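Side-chain contacts in putative branched-chain-amino-acid aminotransferase (Thermotoga maritima MSB8, PDB 3CSW), which probably catalyses the pyridoxal-phosphate-dependent transfer of the amino group of leucine, isoleucine or valine to 2-oxoglutarate, giving the branched-chain 2-oxo acid and glutamate: residues Thr204-Ile209 / Leu278-Val283; Phe31-Lys36 / Ser106-Phe111; Thr150-Ala155 / Val165-Leu170. All coordinates share one frame; numbering follows the deposited sequence. Where two conformers were deposited one is given.

Interaction 1: Thr204-Ile209 / Leu278-Val283; sequences TRENVI and LEENWV. With PLP (pyridoxal-5'-phosphate), chain E.
Asn-281 and Asn-207 meet amide to amide, approaching from opposite directions. The stronger of their two hydrogen bonds runs from Asn-281 ND2 to Asn-207 OD1, 3.0 Å and nearly straight with an N-H...O angle of 168°. The acceptor lies in the amide plane of Asn-281, but the donor is tilted from the carbonyl plane of Asn-207; the two amide planes are 58° apart. The return bond, Asn-207 ND2 to Asn-281 OD1, is weak at 3.4 Å. Lys-58 donates to Asn-281 OD1 as well. Its NZ also forms salt bridges with both neighbouring carboxylates, which probably offsets the repulsion between Glu-206 OE2 and Glu-280 OE2, 3.6 Å apart; Lys-210 adds a second salt bridge to Glu-280 OE2. At the start of the segment 204-209, Thr-204 grips one phosphate oxygen of the cofactor twice: its backbone N donates a hydrogen bond to PLP O2P, 3.0 Å, and its OG1 donates to the same O2P at 2.7 Å. OG1 stands beside the backbone N, anti to the carbonyl carbon (chi1 -40°), which lets both donors face that oxygen. Packing is slight: Leu-278 CD2 rests 3.6 Å from Asn-207 OD1, while Phe-54 and Val-275 touch the Asn-207 side chain. Between the two segments, paired amides and carboxylates sharing Lys-58 do most of the joining, next to the helix start that binds the PLP phosphate.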
# COMPACT_ATOMS: atom_id res chain seq x y z
N THR A 204 20.01 -18.41 -12.04
CA THR A 204 19.36 -19.37 -12.97
C THR A 204 18.39 -18.64 -13.90
O THR A 204 18.36 -18.88 -15.10
CB THR A 204 18.58 -20.49 -12.22
OG1 THR A 204 19.33 -20.93 -11.08
CG2 THR A 204 18.29 -21.70 -13.15
N ARG A 205 17.59 -17.76 -13.32
CA ARG A 205 16.70 -16.88 -14.08
C ARG A 205 17.43 -16.14 -15.21
O ARG A 205 16.99 -16.14 -16.34
CB ARG A 205 16.06 -15.88 -13.10
CG ARG A 205 15.27 -14.73 -13.70
CD ARG A 205 15.00 -13.66 -12.67
NE ARG A 205 14.13 -12.63 -13.21
CZ ARG A 205 14.55 -11.58 -13.91
NH1 ARG A 205 15.85 -11.40 -14.16
NH2 ARG A 205 13.67 -10.70 -14.36
N GLU A 206 18.52 -15.48 -14.89
CA GLU A 206 19.32 -14.73 -15.82
C GLU A 206 19.76 -15.62 -16.99
O GLU A 206 19.60 -15.23 -18.14
CB GLU A 206 20.52 -14.18 -15.05
CG GLU A 206 21.63 -13.45 -15.78
CD GLU A 206 22.88 -13.35 -14.85
OE1 GLU A 206 22.84 -12.65 -13.80
OE2 GLU A 206 23.88 -14.04 -15.14
N ASN A 207 20.30 -16.80 -16.67
CA ASN A 207 20.74 -17.77 -17.67
C ASN A 207 19.63 -18.28 -18.57
O ASN A 207 19.85 -18.48 -19.78
CB ASN A 207 21.45 -18.95 -17.01
CG ASN A 207 22.92 -18.65 -16.72
OD1 ASN A 207 23.71 -18.44 -17.64
ND2 ASN A 207 23.28 -18.68 -15.46
N VAL A 208 18.45 -18.49 -17.99
CA VAL A 208 17.28 -18.96 -18.74
C VAL A 208 16.81 -17.88 -19.72
O VAL A 208 16.44 -18.21 -20.83
CB VAL A 208 16.14 -19.43 -17.80
CG1 VAL A 208 14.83 -19.67 -18.56
CG2 VAL A 208 16.60 -20.70 -17.04
N ILE A 209 16.84 -16.61 -19.31
CA ILE A 209 16.47 -15.49 -20.20
C ILE A 209 17.41 -15.44 -21.42
O ILE A 209 16.96 -15.32 -22.59
CB ILE A 209 16.45 -14.12 -19.44
CG1 ILE A 209 15.28 -14.10 -18.46
CG2 ILE A 209 16.33 -12.92 -20.41
CD1 ILE A 209 15.30 -12.96 -17.45
N LEU A 278 28.86 -21.11 -21.40
CA LEU A 278 28.76 -19.65 -21.32
C LEU A 278 29.86 -19.20 -20.35
O LEU A 278 29.80 -19.52 -19.17
CB LEU A 278 27.36 -19.23 -20.87
CG LEU A 278 26.92 -17.84 -21.30
CD1 LEU A 278 26.56 -17.85 -22.77
CD2 LEU A 278 25.74 -17.35 -20.46
N GLU A 279 30.87 -18.49 -20.87
CA GLU A 279 32.09 -18.11 -20.10
C GLU A 279 31.83 -17.27 -18.84
O GLU A 279 32.53 -17.41 -17.84
CB GLU A 279 33.09 -17.36 -21.02
CG GLU A 279 34.21 -16.59 -20.30
CD GLU A 279 35.15 -17.48 -19.48
OE1 GLU A 279 35.12 -18.71 -19.66
OE2 GLU A 279 35.93 -16.95 -18.66
N GLU A 280 30.84 -16.40 -18.91
CA GLU A 280 30.46 -15.57 -17.75
C GLU A 280 30.09 -16.37 -16.49
O GLU A 280 30.18 -15.85 -15.39
CB GLU A 280 29.32 -14.61 -18.11
CG GLU A 280 28.00 -15.29 -18.42
CD GLU A 280 26.92 -14.31 -18.85
OE1 GLU A 280 27.11 -13.65 -19.91
OE2 GLU A 280 25.88 -14.22 -18.15
N ASN A 281 29.72 -17.64 -16.65
CA ASN A 281 29.45 -18.54 -15.53
C ASN A 281 30.68 -19.26 -14.97
O ASN A 281 30.58 -20.01 -14.00
CB ASN A 281 28.43 -19.61 -15.95
CG ASN A 281 27.10 -19.03 -16.27
OD1 ASN A 281 26.62 -18.12 -15.58
ND2 ASN A 281 26.45 -19.57 -17.29
N TRP A 282 31.85 -19.03 -15.60
CA TRP A 282 33.08 -19.74 -15.26
C TRP A 282 34.33 -18.89 -15.07
O TRP A 282 35.41 -19.44 -14.87
CB TRP A 282 33.36 -20.82 -16.30
CG TRP A 282 32.23 -21.81 -16.39
CD1 TRP A 282 31.26 -21.86 -17.34
CD2 TRP A 282 31.91 -22.84 -15.44
NE1 TRP A 282 30.38 -22.88 -17.07
CE2 TRP A 282 30.76 -23.50 -15.91
CE3 TRP A 282 32.51 -23.29 -14.26
CZ2 TRP A 282 30.18 -24.57 -15.22
CZ3 TRP A 282 31.93 -24.35 -13.58
CH2 TRP A 282 30.78 -24.98 -14.07
N VAL A 283 34.19 -17.57 -15.09
CA VAL A 283 35.29 -16.63 -14.86
C VAL A 283 36.02 -16.99 -13.57
O VAL A 283 35.36 -17.15 -12.54
CB VAL A 283 34.77 -15.17 -14.67
CG1 VAL A 283 35.91 -14.19 -14.80
CG2 VAL A 283 33.68 -14.83 -15.68
N1 PLP E . 14.21 -16.26 -5.01
C2 PLP E . 14.58 -16.41 -3.68
C2A PLP E . 13.71 -15.78 -2.64
C3 PLP E . 15.74 -17.15 -3.35
O3 PLP E . 16.08 -17.38 -2.04
C4 PLP E . 16.52 -17.72 -4.38
C4A PLP E . 17.73 -18.56 -4.05
O4A PLP E . 17.59 -19.76 -3.76
C5 PLP E . 16.12 -17.56 -5.72
C6 PLP E . 14.98 -16.82 -6.02
C5A PLP E . 16.78 -18.33 -6.84
O4P PLP E . 17.98 -17.68 -7.25
P PLP E . 19.21 -18.47 -7.96
O1P PLP E . 20.46 -17.56 -8.00
O2P PLP E . 18.82 -18.86 -9.36
O3P PLP E . 19.45 -19.71 -7.10

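Interaction 2: Phe31-Lys36 / Ser106-Phe111; sequences FSLFEK and SGEVLF
Leu-33 reaches from helix 31-37 toward the turn that leads into strand 109-115, and its side chain carries the helix's half of this contact. From CB, which points toward the turn, the chain continues to CG, whose place anti to the backbone N (chi1 -176°) brings CD1 to Ser-106 and Glu-108. Neither CB nor CG comes close to the other segment; the touching is left to one methyl. Leu-33 CD1 meets Ser-106 OG at 3.6 Å and, a little farther back on the serine, Ser-106 CB at 4.1 Å. Leu-33 CD1 also lies 3.7 Å from Glu-108 CG, with Glu-108 OE2 at 4.0 Å. The methyl thus rests against both the serine hydroxyl and the aliphatic part of a glutamate whose chain bends at chi2 (-102°), the leucine and glutamate side chains crossing at a slant. No hydrogen bond spans the two segments, and the contact is van der Waals only, at the protein surface. Glu-108 also touches Arg-18 and Trp-17. On the helix, Phe-31 and Phe-34 pack on a second subunit, where Glu-35 forms a salt bridge with Lys-99 of that subunit. This is peripheral helix-on-turn packing: a short helix, following strand 26-30, touches the turn between the antiparallel neighbours 96-102 and 109-115, a beta hairpin in the six-stranded sheet of this class-IV aminotransferase.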
# COMPACT_ATOMS: atom_id res chain seq x y z
N PHE A 31 30.87 -16.96 21.58
CA PHE A 31 29.48 -16.77 21.96
C PHE A 31 28.90 -15.45 21.46
O PHE A 31 27.74 -15.40 21.06
CB PHE A 31 29.27 -16.83 23.47
CG PHE A 31 27.85 -16.59 23.85
CD1 PHE A 31 26.93 -17.63 23.82
CD2 PHE A 31 27.40 -15.30 24.13
CE1 PHE A 31 25.60 -17.40 24.12
CE2 PHE A 31 26.07 -15.06 24.43
CZ PHE A 31 25.16 -16.11 24.43
N SER A 32 29.69 -14.39 21.50
CA SER A 32 29.24 -13.09 21.00
C SER A 32 28.91 -13.15 19.51
O SER A 32 27.98 -12.49 19.07
CB SER A 32 30.28 -12.01 21.28
OG SER A 32 31.51 -12.35 20.67
N LEU A 33 29.67 -13.94 18.74
CA LEU A 33 29.37 -14.15 17.33
C LEU A 33 28.05 -14.91 17.16
O LEU A 33 27.24 -14.58 16.29
CB LEU A 33 30.52 -14.87 16.61
CG LEU A 33 30.36 -15.07 15.09
CD1 LEU A 33 31.69 -14.99 14.38
CD2 LEU A 33 29.68 -16.39 14.75
N PHE A 34 27.82 -15.92 17.99
CA PHE A 34 26.57 -16.67 17.94
C PHE A 34 25.37 -15.78 18.27
O PHE A 34 24.35 -15.84 17.58
CB PHE A 34 26.62 -17.88 18.89
CG PHE A 34 25.30 -18.62 19.00
CD1 PHE A 34 24.77 -19.29 17.91
CD2 PHE A 34 24.62 -18.68 20.20
CE1 PHE A 34 23.58 -19.98 18.01
CE2 PHE A 34 23.43 -19.36 20.30
CZ PHE A 34 22.91 -20.02 19.21
N GLU A 35 25.47 -14.98 19.34
CA GLU A 35 24.35 -14.13 19.73
C GLU A 35 24.03 -13.14 18.60
O GLU A 35 22.88 -12.95 18.23
CB GLU A 35 24.62 -13.42 21.06
CG GLU A 35 23.38 -12.71 21.61
CD GLU A 35 23.64 -11.94 22.90
OE1 GLU A 35 24.82 -11.75 23.28
OE2 GLU A 35 22.64 -11.52 23.54
N LYS A 36 25.08 -12.56 18.02
CA LYS A 36 24.95 -11.60 16.94
C LYS A 36 24.41 -12.21 15.63
O LYS A 36 23.69 -11.55 14.88
CB LYS A 36 26.31 -10.95 16.68
CG LYS A 36 26.33 -9.86 15.62
CD LYS A 36 25.52 -8.65 16.04
CE LYS A 36 25.43 -7.60 14.94
NZ LYS A 36 24.61 -6.42 15.38
N SER A 106 31.93 -9.22 12.29
CA SER A 106 33.17 -9.99 12.19
C SER A 106 33.69 -10.17 10.75
O SER A 106 34.90 -10.14 10.54
CB SER A 106 33.02 -11.37 12.86
OG SER A 106 32.00 -12.15 12.27
N GLY A 107 32.80 -10.34 9.78
CA GLY A 107 33.22 -10.63 8.40
C GLY A 107 33.65 -12.08 8.15
O GLY A 107 34.07 -12.42 7.05
N GLU A 108 33.56 -12.91 9.20
CA GLU A 108 33.84 -14.36 9.15
C GLU A 108 33.02 -15.04 8.07
O GLU A 108 31.83 -14.75 7.94
CB GLU A 108 33.43 -14.99 10.48
CG GLU A 108 34.25 -14.59 11.72
CD GLU A 108 35.26 -15.65 12.13
OE1 GLU A 108 35.82 -16.32 11.24
OE2 GLU A 108 35.47 -15.82 13.36
N VAL A 109 33.62 -15.97 7.33
CA VAL A 109 32.91 -16.72 6.28
C VAL A 109 32.84 -18.21 6.63
O VAL A 109 33.80 -18.79 7.15
CB VAL A 109 33.59 -16.53 4.89
CG1 VAL A 109 32.84 -17.29 3.79
CG2 VAL A 109 33.65 -15.04 4.53
N LEU A 110 31.68 -18.83 6.38
CA LEU A 110 31.49 -20.26 6.60
C LEU A 110 30.98 -20.89 5.33
O LEU A 110 29.98 -20.44 4.78
CB LEU A 110 30.48 -20.51 7.72
CG LEU A 110 29.95 -21.94 7.95
CD1 LEU A 110 31.03 -22.82 8.50
CD2 LEU A 110 28.75 -21.88 8.90
N PHE A 111 31.66 -21.94 4.86
CA PHE A 111 31.23 -22.69 3.68
C PHE A 111 30.70 -24.03 4.18
O PHE A 111 31.31 -24.62 5.08
CB PHE A 111 32.38 -22.96 2.73
CG PHE A 111 33.02 -21.73 2.13
CD1 PHE A 111 33.89 -20.93 2.88
CD2 PHE A 111 32.84 -21.42 0.78
CE1 PHE A 111 34.54 -19.83 2.31
CE2 PHE A 111 33.50 -20.32 0.21
CZ PHE A 111 34.33 -19.52 0.98

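Interaction 3: Thr150-Ala155 / Val165-Leu170; sequences TDIVLA and VILLGL
Leu-167 holds its CG beside the backbone N and anti to the carbonyl carbon (chi1 -70°), and with chi2 at 81° its two methyls fork against different residues of helix 150-156. Leu-167 CD1 sits 3.7 Å from Ala-155 CB. Leu-167 CD2 comes within 3.9 Å of Asp-151 CB, one helical turn earlier, and the end of Ile-152 approaches more loosely, Ile-152 CD1 to Leu-167 CD2 at 4.3 Å. On the same side of the strand, Val-165 turns CG2 between its own backbone N and carbonyl carbon, where it meets Ala-155 CB at 3.9 Å and the Ala-155 carbonyl O at 3.3 Å. The small alanine thus receives both residues at once, and Ile-166, between them in sequence, points away from the helix and packs on Met-235 and Leu-237 of strand 234-239. Helix and strand belong to a beta-alpha-beta unit, strands 125-129 and 164-168 running parallel in a mixed sheet with helix 150-156 in the connection; the axes of 150-155 and 165-168 are 10.1 Å apart and roughly antiparallel, their N-to-C directions differing by 148°. Shortening Leu-167 to an alanine would probably open a gap between the strand and the helix face formed by Ala-155 and Asp-151. Asp-151 offers the strand its CB: its OD1 accepts from Ile-152 N, which comes from above the carboxylate plane, and forms a salt bridge with Arg-149, while OD2 pairs with Arg-134 and the backbone N of Ile-135. Beyond the helix's other faces, Val-153 and Leu-154 pack on Gln-39 and Phe-69 of a second subunit.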
# COMPACT_ATOMS: atom_id res chain seq x y z
N THR A 150 11.97 -12.31 7.17
CA THR A 150 10.80 -13.03 7.63
C THR A 150 9.82 -13.43 6.53
O THR A 150 9.05 -14.36 6.73
CB THR A 150 10.12 -12.25 8.76
OG1 THR A 150 9.98 -10.90 8.36
CG2 THR A 150 10.97 -12.28 10.08
N ASP A 151 9.82 -12.74 5.38
CA ASP A 151 8.96 -13.21 4.27
C ASP A 151 9.40 -14.61 3.81
O ASP A 151 8.58 -15.52 3.70
CB ASP A 151 8.85 -12.21 3.09
CG ASP A 151 10.20 -11.65 2.59
OD1 ASP A 151 11.28 -11.92 3.19
OD2 ASP A 151 10.17 -10.89 1.59
N ILE A 152 10.69 -14.78 3.56
CA ILE A 152 11.26 -16.05 3.12
C ILE A 152 11.23 -17.10 4.26
O ILE A 152 10.87 -18.26 4.03
CB ILE A 152 12.69 -15.87 2.55
CG1 ILE A 152 12.71 -14.91 1.34
CG2 ILE A 152 13.29 -17.24 2.20
CD1 ILE A 152 11.72 -15.25 0.17
N VAL A 153 11.55 -16.71 5.49
CA VAL A 153 11.49 -17.66 6.63
C VAL A 153 10.05 -18.17 6.83
O VAL A 153 9.80 -19.38 6.90
CB VAL A 153 12.07 -17.05 7.95
CG1 VAL A 153 11.75 -17.93 9.20
CG2 VAL A 153 13.57 -16.83 7.81
N LEU A 154 9.08 -17.26 6.89
CA LEU A 154 7.69 -17.68 7.09
C LEU A 154 7.12 -18.46 5.89
O LEU A 154 6.40 -19.43 6.07
CB LEU A 154 6.80 -16.49 7.47
CG LEU A 154 7.18 -15.81 8.80
CD1 LEU A 154 6.26 -14.59 9.09
CD2 LEU A 154 7.08 -16.83 9.92
N ALA A 155 7.49 -18.07 4.68
CA ALA A 155 6.97 -18.75 3.48
C ALA A 155 7.50 -20.17 3.32
O ALA A 155 6.76 -21.07 2.94
CB ALA A 155 7.25 -17.90 2.19
N VAL A 165 6.31 -22.45 -2.55
CA VAL A 165 5.16 -21.54 -2.49
C VAL A 165 5.50 -20.25 -3.26
O VAL A 165 6.64 -19.83 -3.30
CB VAL A 165 4.72 -21.22 -1.03
CG1 VAL A 165 4.15 -22.48 -0.35
CG2 VAL A 165 5.88 -20.61 -0.20
N ILE A 166 4.49 -19.66 -3.91
CA ILE A 166 4.65 -18.44 -4.70
C ILE A 166 4.25 -17.19 -3.87
O ILE A 166 3.10 -17.04 -3.46
CB ILE A 166 3.80 -18.53 -5.99
CG1 ILE A 166 4.07 -19.86 -6.74
CG2 ILE A 166 4.02 -17.33 -6.88
CD1 ILE A 166 5.52 -20.25 -6.99
N LEU A 167 5.24 -16.34 -3.60
CA LEU A 167 5.03 -15.06 -2.94
C LEU A 167 4.61 -14.01 -3.96
O LEU A 167 5.29 -13.81 -4.98
CB LEU A 167 6.27 -14.57 -2.18
CG LEU A 167 6.74 -15.27 -0.90
CD1 LEU A 167 7.53 -16.52 -1.26
CD2 LEU A 167 7.53 -14.33 0.04
N LEU A 168 3.44 -13.41 -3.71
CA LEU A 168 2.96 -12.27 -4.44
C LEU A 168 3.44 -11.03 -3.69
O LEU A 168 3.70 -11.08 -2.48
CB LEU A 168 1.43 -12.24 -4.49
CG LEU A 168 0.71 -13.52 -4.92
CD1 LEU A 168 -0.77 -13.29 -4.96
CD2 LEU A 168 1.25 -14.02 -6.23
N GLY A 169 3.55 -9.93 -4.41
CA GLY A 169 3.86 -8.65 -3.79
C GLY A 169 2.61 -8.06 -3.20
O GLY A 169 1.52 -8.62 -3.38
N LEU A 170 2.72 -6.91 -2.54
CA LEU A 170 1.58 -6.33 -1.86
C LEU A 170 0.40 -6.04 -2.77
O LEU A 170 -0.70 -5.98 -2.28
CB LEU A 170 1.93 -5.02 -1.13
CG LEU A 170 2.75 -5.06 0.16
CD1 LEU A 170 2.81 -3.63 0.75
CD2 LEU A 170 2.19 -6.09 1.16

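Two of the three contacts reach the cofactor, and they do so from opposite sides of the chain's centre. Interaction 1 holds its phosphate through Thr-204, whereas interaction 3 brings the side chain of Ile-152 to about 3 Å from PLP and about 8 Å from the side chain of Lys-145, probably the attachment lysine, to which no cofactor is joined here. The centres of interactions 1 and 3 lie 26 Å apart, and the nearest atoms of interactions 1 and 3 about 12 Å. Interaction 2 is remote from the pocket, its centre 31 Å from that of interaction 1 and 26 Å from that of interaction 3, but interactions 2 and 3 both border the second subunit.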